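Local coordinates for luciferase-like monooxygenase (Streptomyces bottropensis, PDB 7BIP), which probably acts as a luciferase-like monooxygenase in rishirilide biosynthesis, perhaps inserting an oxygen atom into a tricyclic aromatic polyketide, at residues A[40-45]-A[52-57]; A[69-74]-A[100-105]; A[79-84]-A[108-113]; A[92-97]-A[160-165]. All coordinates share one frame; numbering follows the deposited sequence.

Contact 1. Residues A[40-45]-A[52-57]; sequences VKTVEH and GYSPDP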
loop_
_atom_site.group_PDB
_atom_site.type_symbol
_atom_site.label_atom_id
_atom_site.label_comp_id
_atom_site.label_asym_id
_atom_site.label_seq_id
_atom_site.Cartn_x
_atom_site.Cartn_y
_atom_site.Cartn_z
ATOM N N VAL A 40 -6.377 4.239 14.310
ATOM C CA VAL A 40 -4.951 3.936 14.213
ATOM C C VAL A 40 -4.367 4.860 13.146
ATOM O O VAL A 40 -4.877 4.913 12.019
ATOM C CB VAL A 40 -4.699 2.459 13.836
ATOM C CG1 VAL A 40 -3.212 2.211 13.616
ATOM C CG2 VAL A 40 -5.242 1.520 14.929
ATOM N N LYS A 41 -3.315 5.591 13.500
ATOM C CA LYS A 41 -2.688 6.560 12.609
ATOM C C LYS A 41 -1.239 6.147 12.365
ATOM O O LYS A 41 -0.613 5.529 13.223
ATOM C CB LYS A 41 -2.749 7.973 13.238
ATOM C CG LYS A 41 -2.030 9.083 12.471
ATOM C CD LYS A 41 -2.264 10.434 13.158
ATOM C CE LYS A 41 -3.687 10.937 12.954
ATOM N NZ LYS A 41 -3.945 12.101 13.882
ATOM N N THR A 42 -0.706 6.457 11.185
ATOM C CA THR A 42 0.737 6.384 11.001
ATOM C C THR A 42 1.157 7.445 9.994
ATOM O O THR A 42 0.328 8.196 9.471
ATOM C CB THR A 42 1.193 4.973 10.592
ATOM O OG1 THR A 42 2.613 4.875 10.777
ATOM C CG2 THR A 42 0.859 4.685 9.131
ATOM N N VAL A 43 2.459 7.481 9.701
ATOM C CA VAL A 43 3.101 8.638 9.091
ATOM C C VAL A 43 3.769 8.243 7.772
ATOM O O VAL A 43 3.827 7.073 7.402
ATOM C CB VAL A 43 4.135 9.265 10.039
ATOM C CG1 VAL A 43 3.524 9.436 11.416
ATOM C CG2 VAL A 43 5.371 8.375 10.106
ATOM N N GLU A 44 4.277 9.254 7.060
ATOM C CA GLU A 44 5.087 9.053 5.855
ATOM C C GLU A 44 6.412 9.783 6.030
ATOM O O GLU A 44 6.426 11.009 6.194
ATOM C CB GLU A 44 4.381 9.571 4.597
ATOM C CG GLU A 44 5.190 9.337 3.312
ATOM C CD GLU A 44 4.473 9.803 2.059
ATOM O OE1 GLU A 44 3.270 10.128 2.147
ATOM O OE2 GLU A 44 5.116 9.852 0.981
ATOM N N HIS A 45 7.519 9.038 5.978
ATOM C CA HIS A 45 8.857 9.626 6.038
ATOM C C HIS A 45 9.847 8.703 5.338
ATOM O O HIS A 45 9.616 7.499 5.217
ATOM C CB HIS A 45 9.324 9.858 7.473
ATOM C CG HIS A 45 8.915 11.181 8.026
ATOM N ND1 HIS A 45 9.251 12.373 7.424
ATOM C CD2 HIS A 45 8.172 11.500 9.111
ATOM C CE1 HIS A 45 8.747 13.373 8.123
ATOM N NE2 HIS A 45 8.081 12.872 9.147
ATOM N N GLY A 52 11.402 6.683 9.139
ATOM C CA GLY A 52 11.774 6.081 7.861
ATOM C C GLY A 52 11.327 4.646 7.656
ATOM O O GLY A 52 11.332 4.176 6.511
ATOM N N TYR A 53 10.963 3.930 8.726
ATOM C CA TYR A 53 10.308 2.635 8.545
ATOM C C TYR A 53 8.947 2.765 7.890
ATOM O O TYR A 53 8.359 1.744 7.522
ATOM C CB TYR A 53 10.122 1.902 9.873
ATOM C CG TYR A 53 11.335 1.153 10.372
ATOM C CD1 TYR A 53 12.616 1.454 9.899
ATOM C CD2 TYR A 53 11.217 0.157 11.328
ATOM C CE1 TYR A 53 13.730 0.774 10.367
ATOM C CE2 TYR A 53 12.334 -0.532 11.800
ATOM C CZ TYR A 53 13.587 -0.212 11.322
ATOM O OH TYR A 53 14.697 -0.890 11.788
ATOM N N SER A 54 8.420 3.979 7.724
ATOM C CA SER A 54 7.110 4.151 7.104
ATOM C C SER A 54 7.180 5.100 5.904
ATOM O O SER A 54 6.640 6.212 5.942
ATOM C CB SER A 54 6.097 4.637 8.136
ATOM O OG SER A 54 4.803 4.626 7.543
ATOM N N PRO A 55 7.795 4.664 4.797
ATOM C CA PRO A 55 7.763 5.482 3.567
ATOM C C PRO A 55 6.405 5.492 2.883
ATOM O O PRO A 55 6.181 6.355 2.024
ATOM C CB PRO A 55 8.827 4.819 2.676
ATOM C CG PRO A 55 8.878 3.386 3.151
ATOM C CD PRO A 55 8.617 3.447 4.639
ATOM N N ASP A 56 5.494 4.593 3.253
ATOM C CA ASP A 56 4.182 4.506 2.607
ATOM C C ASP A 56 3.145 4.109 3.654
ATOM O O ASP A 56 2.920 2.919 3.907
ATOM C CB ASP A 56 4.199 3.498 1.457
ATOM C CG ASP A 56 3.010 3.631 0.545
ATOM O OD1 ASP A 56 2.996 4.554 -0.292
ATOM O OD2 ASP A 56 2.093 2.804 0.657
ATOM N N PRO A 57 2.500 5.093 4.290
ATOM C CA PRO A 57 1.524 4.767 5.343
ATOM C C PRO A 57 0.369 3.921 4.847
ATOM O O PRO A 57 -0.161 3.110 5.615
ATOM C CB PRO A 57 1.042 6.150 5.815
ATOM C CG PRO A 57 1.359 7.067 4.663
ATOM C CD PRO A 57 2.650 6.545 4.120
HETATM O O HOH W 1 3.723 2.613 9.183
#
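The hydroxyl of S54 meets the backbone carbonyl of V43 in the shortest polar bond of the contact, S54 OG to V43 O at 2.6 Å, with the donor tilted 27° from the carbonyl plane. OG lies anti to the backbone N of S54 (chi1 -173°), which carries it across to the 40-45 segment. A water donates to both S54 OG and T42 OG1, tying the two hydroxyls together, and T42 OG1 is also bonded to L7 O. Two residues on from V43, H45 N donates to S54 O at 3.0 Å; this donor stands above the carbonyl plane. The same oxygen receives a CA-H...O contact from E44 CA at 3.2 Å.

Around this polar core the prolines supply packing. P57 CB touches T42 CG2 at 3.6 Å, while P57 CD lies 3.5 Å from E44 CB, and P55 O is 3.4 Å from E44 CG. The extended chain of E44 runs past P57 to carry its carboxylate to two groups, OE1 to L79 N and OE2 to the Y46 hydroxyl. A leucine at E44 would probably leave L79 N and the Y46 hydroxyl without this shared acceptor.

The loop joins the end of strand 39-42 to helix 57-67, whose N-cap is D56. E44 and P57 both pack on V78 of strand 72-78, and M94 of the second subunit covers S54 and P55.

Contact 2. Residues A[69-74]-A[100-105]; sequences RRVRLV and QGRLDV. With EDO (1,2-ethanediol), chain F.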
loop_
_atom_site.group_PDB
_atom_site.type_symbol
_atom_site.label_atom_id
_atom_site.label_comp_id
_atom_site.label_asym_id
_atom_site.label_seq_id
_atom_site.Cartn_x
_atom_site.Cartn_y
_atom_site.Cartn_z
ATOM N N ARG A 69 -11.733 -4.471 12.729
ATOM C CA ARG A 69 -13.107 -4.338 12.270
ATOM C C ARG A 69 -13.730 -2.972 12.513
ATOM O O ARG A 69 -14.594 -2.572 11.729
ATOM C CB ARG A 69 -13.992 -5.407 12.931
ATOM C CG ARG A 69 -13.656 -6.832 12.513
ATOM C CD ARG A 69 -14.421 -7.856 13.342
ATOM N NE ARG A 69 -13.542 -8.887 13.886
ATOM C CZ ARG A 69 -13.849 -9.668 14.917
ATOM N NH1 ARG A 69 -12.982 -10.577 15.344
ATOM N NH2 ARG A 69 -15.022 -9.536 15.525
ATOM N N ARG A 70 -13.335 -2.243 13.562
ATOM C CA ARG A 70 -14.078 -1.018 13.868
ATOM C C ARG A 70 -13.213 0.235 13.966
ATOM O O ARG A 70 -13.692 1.343 13.688
ATOM C CB ARG A 70 -14.877 -1.196 15.161
ATOM C CG ARG A 70 -14.049 -1.489 16.384
ATOM C CD ARG A 70 -14.911 -1.423 17.635
ATOM N NE ARG A 70 -14.172 -1.813 18.832
ATOM C CZ ARG A 70 -14.749 -2.157 19.980
ATOM N NH1 ARG A 70 -16.074 -2.154 20.081
ATOM N NH2 ARG A 70 -14.005 -2.499 21.027
ATOM N N VAL A 71 -11.948 0.083 14.362
ATOM C CA VAL A 71 -11.063 1.233 14.482
ATOM C C VAL A 71 -10.927 1.940 13.127
ATOM O O VAL A 71 -10.839 1.301 12.072
ATOM C CB VAL A 71 -9.717 0.735 15.044
ATOM C CG1 VAL A 71 -8.884 0.001 13.980
ATOM C CG2 VAL A 71 -8.953 1.818 15.719
ATOM N N ARG A 72 -10.924 3.269 13.143
ATOM C CA ARG A 72 -10.670 3.975 11.893
ATOM C C ARG A 72 -9.175 3.955 11.561
ATOM O O ARG A 72 -8.327 3.693 12.415
ATOM C CB ARG A 72 -11.195 5.410 11.971
ATOM C CG ARG A 72 -12.723 5.469 12.203
ATOM C CD ARG A 72 -13.307 6.856 11.912
ATOM N NE ARG A 72 -13.258 7.208 10.487
ATOM C CZ ARG A 72 -14.096 6.747 9.559
ATOM N NH1 ARG A 72 -15.064 5.902 9.883
ATOM N NH2 ARG A 72 -13.949 7.133 8.294
ATOM N N LEU A 73 -8.862 4.203 10.287
ATOM C CA LEU A 73 -7.484 4.247 9.802
ATOM C C LEU A 73 -7.201 5.656 9.303
ATOM O O LEU A 73 -7.959 6.182 8.488
ATOM C CB LEU A 73 -7.261 3.234 8.663
ATOM C CG LEU A 73 -7.398 1.734 8.935
ATOM C CD1 LEU A 73 -6.723 1.306 10.248
ATOM C CD2 LEU A 73 -8.855 1.331 8.942
ATOM N N VAL A 74 -6.119 6.275 9.781
ATOM C CA VAL A 74 -5.864 7.681 9.472
ATOM C C VAL A 74 -4.432 7.874 8.992
ATOM O O VAL A 74 -3.485 7.455 9.665
ATOM C CB VAL A 74 -6.134 8.590 10.686
ATOM C CG1 VAL A 74 -6.056 10.070 10.267
ATOM C CG2 VAL A 74 -7.484 8.264 11.317
ATOM N N GLN A 100 -13.748 -0.841 4.316
ATOM C CA GLN A 100 -15.207 -0.662 4.383
ATOM C C GLN A 100 -15.576 0.684 5.024
ATOM O O GLN A 100 -16.419 0.784 5.927
ATOM C CB GLN A 100 -15.876 -1.854 5.088
ATOM C CG GLN A 100 -15.505 -3.183 4.400
ATOM C CD GLN A 100 -16.560 -4.263 4.535
ATOM O OE1 GLN A 100 -17.330 -4.286 5.496
ATOM N NE2 GLN A 100 -16.601 -5.167 3.559
ATOM N N GLY A 101 -14.929 1.741 4.526
ATOM C CA GLY A 101 -15.320 3.098 4.860
ATOM C C GLY A 101 -14.747 3.666 6.138
ATOM O O GLY A 101 -15.325 4.614 6.682
ATOM N N ARG A 102 -13.616 3.141 6.625
ATOM C CA ARG A 102 -13.054 3.562 7.907
ATOM C C ARG A 102 -11.874 4.518 7.758
ATOM O O ARG A 102 -11.231 4.848 8.760
ATOM C CB ARG A 102 -12.620 2.338 8.726
ATOM C CG ARG A 102 -13.781 1.476 9.235
ATOM C CD ARG A 102 -13.277 0.307 10.078
ATOM N NE ARG A 102 -12.650 -0.748 9.271
ATOM C CZ ARG A 102 -11.594 -1.461 9.662
ATOM N NH1 ARG A 102 -11.020 -1.220 10.836
ATOM N NH2 ARG A 102 -11.106 -2.414 8.875
ATOM N N LEU A 103 -11.597 5.001 6.545
ATOM C CA LEU A 103 -10.406 5.797 6.276
ATOM C C LEU A 103 -10.674 7.294 6.435
ATOM O O LEU A 103 -11.681 7.815 5.945
ATOM C CB LEU A 103 -9.910 5.519 4.848
ATOM C CG LEU A 103 -8.723 6.327 4.319
ATOM C CD1 LEU A 103 -7.461 5.992 5.104
ATOM C CD2 LEU A 103 -8.509 6.015 2.850
ATOM N N ASP A 104 -9.749 7.987 7.106
ATOM C CA ASP A 104 -9.661 9.442 7.104
ATOM C C ASP A 104 -8.276 9.816 6.599
ATOM O O ASP A 104 -7.285 9.194 6.999
ATOM C CB ASP A 104 -9.870 10.032 8.516
ATOM C CG ASP A 104 -11.128 9.505 9.188
ATOM O OD1 ASP A 104 -12.203 9.564 8.568
ATOM O OD2 ASP A 104 -11.038 9.020 10.333
ATOM N N VAL A 105 -8.188 10.825 5.726
ATOM C CA VAL A 105 -6.937 11.096 5.015
ATOM C C VAL A 105 -6.396 12.457 5.443
ATOM O O VAL A 105 -6.883 13.509 5.008
ATOM C CB VAL A 105 -7.103 11.032 3.498
ATOM C CG1 VAL A 105 -5.734 11.236 2.842
ATOM C CG2 VAL A 105 -7.688 9.683 3.094
HETATM C C1 EDO F . -10.887 -9.772 9.801
HETATM O O1 EDO F . -12.211 -9.791 9.258
HETATM C C2 EDO F . -10.802 -8.664 10.840
HETATM O O2 EDO F . -10.725 -9.254 12.139
#
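R72 grips the carboxylate of D104 side-on, using NE and NH2 on one oxygen each. R72 NE reaches D104 OD2 at 2.9 Å from the syn side, with that oxygen lying in the guanidinium plane. R72 NH2 meets D104 OD1 at 3.0 Å, from above the carboxylate plane. The two flat groups are 30° apart. A bend at chi3 (68°) turns the guanidinium back across the neighbouring strand, where NH2 also donates to G101 O at 3.3 Å and one face lies over R102 O.

R102 reaches the other way. Its NH1 donates to V71 O at 2.8 Å, in the carbonyl plane, while R69 O and L73 CD2 lie over opposite faces of its guanidinium. A65 O and S99 O take further bonds from NH2 and NE, and T68 OG1 is bonded to NH1, so the group's rotation is fixed.

Between these arginines the strands pair in parallel register, with L73 N bonded to R102 O (2.9 Å) and L73 O to D104 N (2.9 Å). L73 and L103 point to one face of the sheet, where L103 packs on helix 85-98 and L73 on helix 57-67. V74 and D104 point to the other, V74 CG2 touching D104 OD2 at 3.8 Å.

Strands 72-78 and 103-107 form a beta-alpha-beta unit through helix 85-98. At their N-terminal ends the salt bridge supplements the main-chain bonds, and R72 probably compensates the buried D104 carboxylate.

Contact 3. Residues A[79-84]-A[108-113]; sequences LPVFTH and GRAFLP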
loop_
_atom_site.group_PDB
_atom_site.type_symbol
_atom_site.label_atom_id
_atom_site.label_comp_id
_atom_site.label_asym_id
_atom_site.label_seq_id
_atom_site.Cartn_x
_atom_site.Cartn_y
_atom_site.Cartn_z
ATOM N N LEU A 79 2.167 12.702 1.969
ATOM C CA LEU A 79 2.903 13.868 1.480
ATOM C C LEU A 79 2.661 14.042 -0.014
ATOM O O LEU A 79 3.389 13.474 -0.842
ATOM C CB LEU A 79 4.401 13.732 1.780
ATOM C CG LEU A 79 4.776 13.513 3.254
ATOM C CD1 LEU A 79 6.292 13.332 3.385
ATOM C CD2 LEU A 79 4.304 14.678 4.121
ATOM N N PRO A 80 1.663 14.829 -0.421
ATOM C CA PRO A 80 1.369 14.941 -1.858
ATOM C C PRO A 80 2.545 15.429 -2.686
ATOM O O PRO A 80 2.612 15.099 -3.879
ATOM C CB PRO A 80 0.188 15.926 -1.909
ATOM C CG PRO A 80 0.078 16.514 -0.546
ATOM C CD PRO A 80 0.680 15.548 0.408
ATOM N N VAL A 81 3.496 16.157 -2.085
ATOM C CA VAL A 81 4.630 16.685 -2.843
ATOM C C VAL A 81 5.463 15.571 -3.469
ATOM O O VAL A 81 6.125 15.788 -4.495
ATOM C CB VAL A 81 5.483 17.611 -1.942
ATOM C CG1 VAL A 81 6.188 16.836 -0.826
ATOM C CG2 VAL A 81 6.489 18.403 -2.765
ATOM N N PHE A 82 5.436 14.363 -2.901
ATOM C CA PHE A 82 6.345 13.311 -3.338
ATOM C C PHE A 82 5.645 12.211 -4.110
ATOM O O PHE A 82 6.232 11.148 -4.333
ATOM C CB PHE A 82 7.084 12.699 -2.146
ATOM C CG PHE A 82 8.016 13.651 -1.478
ATOM C CD1 PHE A 82 8.746 14.557 -2.228
ATOM C CD2 PHE A 82 8.143 13.659 -0.100
ATOM C CE1 PHE A 82 9.599 15.455 -1.607
ATOM C CE2 PHE A 82 9.001 14.547 0.523
ATOM C CZ PHE A 82 9.718 15.452 -0.234
ATOM N N THR A 83 4.404 12.421 -4.512
ATOM C CA THR A 83 3.728 11.399 -5.271
ATOM C C THR A 83 2.994 12.078 -6.418
ATOM O O THR A 83 3.097 13.293 -6.623
ATOM C CB THR A 83 2.817 10.568 -4.362
ATOM O OG1 THR A 83 2.251 9.475 -5.097
ATOM C CG2 THR A 83 1.707 11.431 -3.759
ATOM N N HIS A 84 2.302 11.279 -7.194
ATOM C CA HIS A 84 1.428 11.738 -8.255
ATOM C C HIS A 84 -0.019 11.614 -7.798
ATOM O O HIS A 84 -0.397 10.582 -7.230
ATOM C CB HIS A 84 1.644 10.883 -9.502
ATOM C CG HIS A 84 1.059 11.462 -10.749
ATOM N ND1 HIS A 84 -0.298 11.598 -10.944
ATOM C CD2 HIS A 84 1.652 11.913 -11.881
ATOM C CE1 HIS A 84 -0.517 12.134 -12.131
ATOM N NE2 HIS A 84 0.647 12.321 -12.726
ATOM N N GLY A 108 -0.081 16.294 4.539
ATOM C CA GLY A 108 0.859 17.146 5.237
ATOM C C GLY A 108 1.940 17.702 4.325
ATOM O O GLY A 108 2.129 17.252 3.197
ATOM N N ARG A 109 2.646 18.703 4.847
ATOM C CA ARG A 109 3.795 19.283 4.167
ATOM C C ARG A 109 5.060 18.543 4.573
ATOM O O ARG A 109 5.207 18.108 5.720
ATOM C CB ARG A 109 3.944 20.770 4.501
ATOM C CG ARG A 109 2.701 21.606 4.269
ATOM C CD ARG A 109 2.594 22.083 2.833
ATOM N NE ARG A 109 3.841 22.630 2.302
ATOM C CZ ARG A 109 4.222 23.897 2.428
ATOM N NH1 ARG A 109 5.375 24.297 1.908
ATOM N NH2 ARG A 109 3.456 24.764 3.078
ATOM N N ALA A 110 5.974 18.394 3.626
ATOM C CA ALA A 110 7.255 17.811 3.975
ATOM C C ALA A 110 8.170 18.885 4.556
ATOM O O ALA A 110 8.014 20.081 4.298
ATOM C CB ALA A 110 7.902 17.166 2.751
ATOM N N PHE A 111 9.146 18.441 5.343
ATOM C CA PHE A 111 10.124 19.385 5.866
ATOM C C PHE A 111 11.539 18.837 5.996
ATOM O O PHE A 111 12.453 19.633 6.228
ATOM C CB PHE A 111 9.670 19.920 7.234
ATOM C CG PHE A 111 9.681 18.890 8.327
ATOM C CD1 PHE A 111 10.719 18.851 9.249
ATOM C CD2 PHE A 111 8.648 17.972 8.442
ATOM C CE1 PHE A 111 10.730 17.905 10.259
ATOM C CE2 PHE A 111 8.653 17.021 9.455
ATOM C CZ PHE A 111 9.695 16.987 10.361
ATOM N N LEU A 112 11.763 17.535 5.856
ATOM C CA LEU A 112 13.115 17.000 5.965
ATOM C C LEU A 112 13.887 17.332 4.696
ATOM O O LEU A 112 13.444 16.962 3.604
ATOM C CB LEU A 112 13.088 15.497 6.193
ATOM C CG LEU A 112 12.458 15.013 7.505
ATOM C CD1 LEU A 112 12.516 13.491 7.610
ATOM C CD2 LEU A 112 13.140 15.666 8.691
ATOM N N PRO A 113 15.025 18.019 4.785
ATOM C CA PRO A 113 15.723 18.426 3.553
ATOM C C PRO A 113 16.163 17.259 2.684
ATOM O O PRO A 113 16.084 17.353 1.452
ATOM C CB PRO A 113 16.915 19.236 4.082
ATOM C CG PRO A 113 16.451 19.738 5.422
ATOM C CD PRO A 113 15.628 18.617 5.990
HETATM O O HOH W 2 3.435 17.478 0.833
#
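G108 O accepts a hydrogen bond from a water that bridges the two loops: the water gives a hydrogen to G108 O at 2.7 Å and accepts one from V81 N at 3.2 Å. The same carbonyl oxygen is lined by carbon from the other loop, with L79 CD2 at 3.5 Å and P80 CD at 3.6 Å; within the two segments, the water is its polar link to 79-84. L79 sets its CG beside the backbone N (chi1 -56°), and its CD2 branch then extends over the G108 peptide.

The remaining contact gathers round a single methyl group. A110 CB points toward the 79-84 segment and meets three side chains: F82 CE2 at 3.6 Å, V81 CG1 at 4.0 Å and L79 CD1 at 4.2 Å. The methyl approaches the F82 ring obliquely. V81 CG1 instead sits over the centre of one face of that ring, 3.5 Å above its plane, a CH-pi arrangement between sequence neighbours that helps hold the phenyl in place. The short 3-10 turn, in which F82 N is bonded to L79 O, brings all three of these side chains round to A110.

Beyond the two segments, F82 stacks on F119 and meets F116 edge-to-face, so the methyl enters an aromatic cluster partly built by helix 113-119. P80 and V81 also pack against helix 126-142.

Both segments follow parallel strands, 72-78 and 103-107, at their C-terminal ends. They are thus neighbouring beta-alpha loops of a TIM barrel, the end of that fold where active sites lie.

Contact 4. Residues A[92-97]-A[160-165]; sequences LAMLDN and MLPRTW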
loop_
_atom_site.group_PDB
_atom_site.type_symbol
_atom_site.label_atom_id
_atom_site.label_comp_id
_atom_site.label_asym_id
_atom_site.label_seq_id
_atom_site.Cartn_x
_atom_site.Cartn_y
_atom_site.Cartn_z
ATOM N N LEU A 92 -5.540 5.326 -2.115
ATOM C CA LEU A 92 -6.404 5.655 -0.984
ATOM C C LEU A 92 -7.832 5.177 -1.225
ATOM O O LEU A 92 -8.517 4.766 -0.282
ATOM C CB LEU A 92 -6.383 7.157 -0.721
ATOM C CG LEU A 92 -5.083 7.700 -0.116
ATOM C CD1 LEU A 92 -5.095 9.212 -0.239
ATOM C CD2 LEU A 92 -4.891 7.250 1.348
ATOM N N ALA A 93 -8.301 5.219 -2.479
ATOM C CA ALA A 93 -9.616 4.661 -2.781
ATOM C C ALA A 93 -9.644 3.146 -2.561
ATOM O O ALA A 93 -10.628 2.606 -2.030
ATOM C CB ALA A 93 -10.040 5.028 -4.212
ATOM N N MET A 94 -8.566 2.439 -2.931
ATOM C CA MET A 94 -8.500 1.013 -2.613
ATOM C C MET A 94 -8.598 0.787 -1.110
ATOM O O MET A 94 -9.343 -0.082 -0.638
ATOM C CB MET A 94 -7.206 0.402 -3.150
ATOM C CG MET A 94 -7.085 0.337 -4.674
ATOM S SD MET A 94 -5.468 -0.366 -5.100
ATOM C CE MET A 94 -5.677 -2.104 -4.695
ATOM N N LEU A 95 -7.844 1.566 -0.342
ATOM C CA LEU A 95 -7.837 1.393 1.108
ATOM C C LEU A 95 -9.204 1.698 1.713
ATOM O O LEU A 95 -9.647 0.997 2.630
ATOM C CB LEU A 95 -6.756 2.288 1.719
ATOM C CG LEU A 95 -6.727 2.340 3.243
ATOM C CD1 LEU A 95 -6.578 0.920 3.807
ATOM C CD2 LEU A 95 -5.561 3.228 3.672
ATOM N N ASP A 96 -9.882 2.744 1.222
ATOM C CA ASP A 96 -11.230 3.043 1.691
ATOM C C ASP A 96 -12.138 1.826 1.522
ATOM O O ASP A 96 -12.856 1.430 2.449
ATOM C CB ASP A 96 -11.788 4.252 0.930
ATOM C CG ASP A 96 -13.003 4.867 1.604
ATOM O OD1 ASP A 96 -13.146 4.745 2.839
ATOM O OD2 ASP A 96 -13.819 5.486 0.891
ATOM N N ASN A 97 -12.082 1.192 0.349
ATOM C CA ASN A 97 -12.928 0.027 0.099
ATOM C C ASN A 97 -12.496 -1.190 0.915
ATOM O O ASN A 97 -13.346 -1.902 1.463
ATOM C CB ASN A 97 -12.937 -0.283 -1.394
ATOM C CG ASN A 97 -13.875 0.630 -2.150
ATOM O OD1 ASN A 97 -15.088 0.510 -2.034
ATOM N ND2 ASN A 97 -13.312 1.572 -2.905
ATOM N N MET A 160 -11.081 8.085 -12.106
ATOM C CA MET A 160 -10.246 7.214 -11.290
ATOM C C MET A 160 -11.064 6.082 -10.686
ATOM O O MET A 160 -12.116 6.312 -10.085
ATOM C CB MET A 160 -9.574 8.022 -10.177
ATOM C CG MET A 160 -8.751 7.188 -9.192
ATOM S SD MET A 160 -7.392 6.252 -9.960
ATOM C CE MET A 160 -6.597 7.524 -10.909
ATOM N N LEU A 161 -10.576 4.862 -10.850
ATOM C CA LEU A 161 -11.112 3.689 -10.189
ATOM C C LEU A 161 -10.112 3.197 -9.154
ATOM O O LEU A 161 -8.917 3.503 -9.238
ATOM C CB LEU A 161 -11.398 2.569 -11.203
ATOM C CG LEU A 161 -12.505 2.856 -12.221
ATOM C CD1 LEU A 161 -12.548 1.714 -13.233
ATOM C CD2 LEU A 161 -13.861 3.033 -11.549
ATOM N N PRO A 162 -10.568 2.475 -8.130
ATOM C CA PRO A 162 -11.980 2.285 -7.799
ATOM C C PRO A 162 -12.570 3.589 -7.277
ATOM O O PRO A 162 -11.837 4.460 -6.790
ATOM C CB PRO A 162 -11.940 1.221 -6.704
ATOM C CG PRO A 162 -10.596 1.487 -5.991
ATOM C CD PRO A 162 -9.663 1.933 -7.094
ATOM N N ARG A 163 -13.876 3.762 -7.413
ATOM C CA ARG A 163 -14.501 4.865 -6.709
ATOM C C ARG A 163 -14.408 4.616 -5.211
ATOM O O ARG A 163 -14.303 3.476 -4.763
ATOM C CB ARG A 163 -15.951 5.026 -7.148
ATOM C CG ARG A 163 -16.128 5.012 -8.676
ATOM C CD ARG A 163 -15.314 6.098 -9.379
ATOM N NE ARG A 163 -15.889 7.428 -9.198
ATOM C CZ ARG A 163 -15.183 8.555 -9.221
ATOM N NH1 ARG A 163 -15.780 9.732 -9.056
ATOM N NH2 ARG A 163 -13.873 8.502 -9.396
ATOM N N THR A 164 -14.424 5.693 -4.430
ATOM C CA THR A 164 -14.310 5.501 -2.989
ATOM C C THR A 164 -15.574 4.854 -2.411
ATOM O O THR A 164 -16.652 4.836 -3.021
ATOM C CB THR A 164 -14.029 6.832 -2.281
ATOM O OG1 THR A 164 -15.093 7.752 -2.547
ATOM C CG2 THR A 164 -12.713 7.433 -2.780
ATOM N N TRP A 165 -15.410 4.281 -1.221
ATOM C CA TRP A 165 -16.535 3.746 -0.469
ATOM C C TRP A 165 -17.346 4.878 0.146
ATOM O O TRP A 165 -18.575 4.940 -0.009
ATOM C CB TRP A 165 -15.994 2.808 0.610
ATOM C CG TRP A 165 -17.000 2.238 1.576
ATOM C CD1 TRP A 165 -17.739 2.924 2.511
ATOM C CD2 TRP A 165 -17.333 0.857 1.740
ATOM N NE1 TRP A 165 -18.514 2.049 3.226
ATOM C CE2 TRP A 165 -18.281 0.774 2.774
ATOM C CE3 TRP A 165 -16.919 -0.319 1.108
ATOM C CZ2 TRP A 165 -18.837 -0.443 3.187
ATOM C CZ3 TRP A 165 -17.464 -1.523 1.511
ATOM C CH2 TRP A 165 -18.410 -1.580 2.548
#
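A93 CB presses against the 160-165 segment at P162 O, 3.2 Å away, and also touches T164 CG2 at 3.9 Å. One helical turn on, N97 supplies a polar link: its ND2 donates to R163 O at 2.8 Å, with that oxygen in the amide plane (5° out of it) and an N-H...O angle of 156°. CG of N97 lies beside the backbone N (chi1 -79°), which folds the amide back so that ND2 also reaches A93 O at 3.0 Å. That carbonyl is therefore gripped twice, by N97 N and ND2 from opposite faces of its plane. A leucine at N97 would probably leave R163 O without its donor and let the loop shift away from the helix.

Helix 85-98 is an outer helix of the TIM barrel, and the loop between strands 154-158 and 171-175 lies along it, turned by the cis peptide bond before P162. The P162 ring meets M94 at about a right angle, CD to CG at 3.9 Å. D96 OD2 takes a weak bond from W165 N at 2.9 Å, whereas OD1 is held by Q166 NE2. N97 OD1 lies at the edge of the W165 indole, near its plane. A18 of the second subunit packs on P162, and P55 of that subunit on M94.

Overall arrangement
All four contacts belong to one TIM barrel and share its early beta-alpha units. Contact 1 closes before the others open, while contacts 2, 3 and 4 interleave along the chain. Strands 39-42 and 72-78 are sheet neighbours, so contacts 1 and 2 touch through V40, their centres about 16 Å apart. Contacts 1 and 3, centres about 12 Å apart, gather loops at the C-terminal strand ends, linked by E44 and L79. Contact 2 lies at the opposite end of these strands, its centre about 23 Å from that of contact 3; helix 85-98 joins it to contact 4, where G101 N meets D96 O. All four reach the second subunit, contact 2 through Q100, suggesting a shared part in the dimer interface.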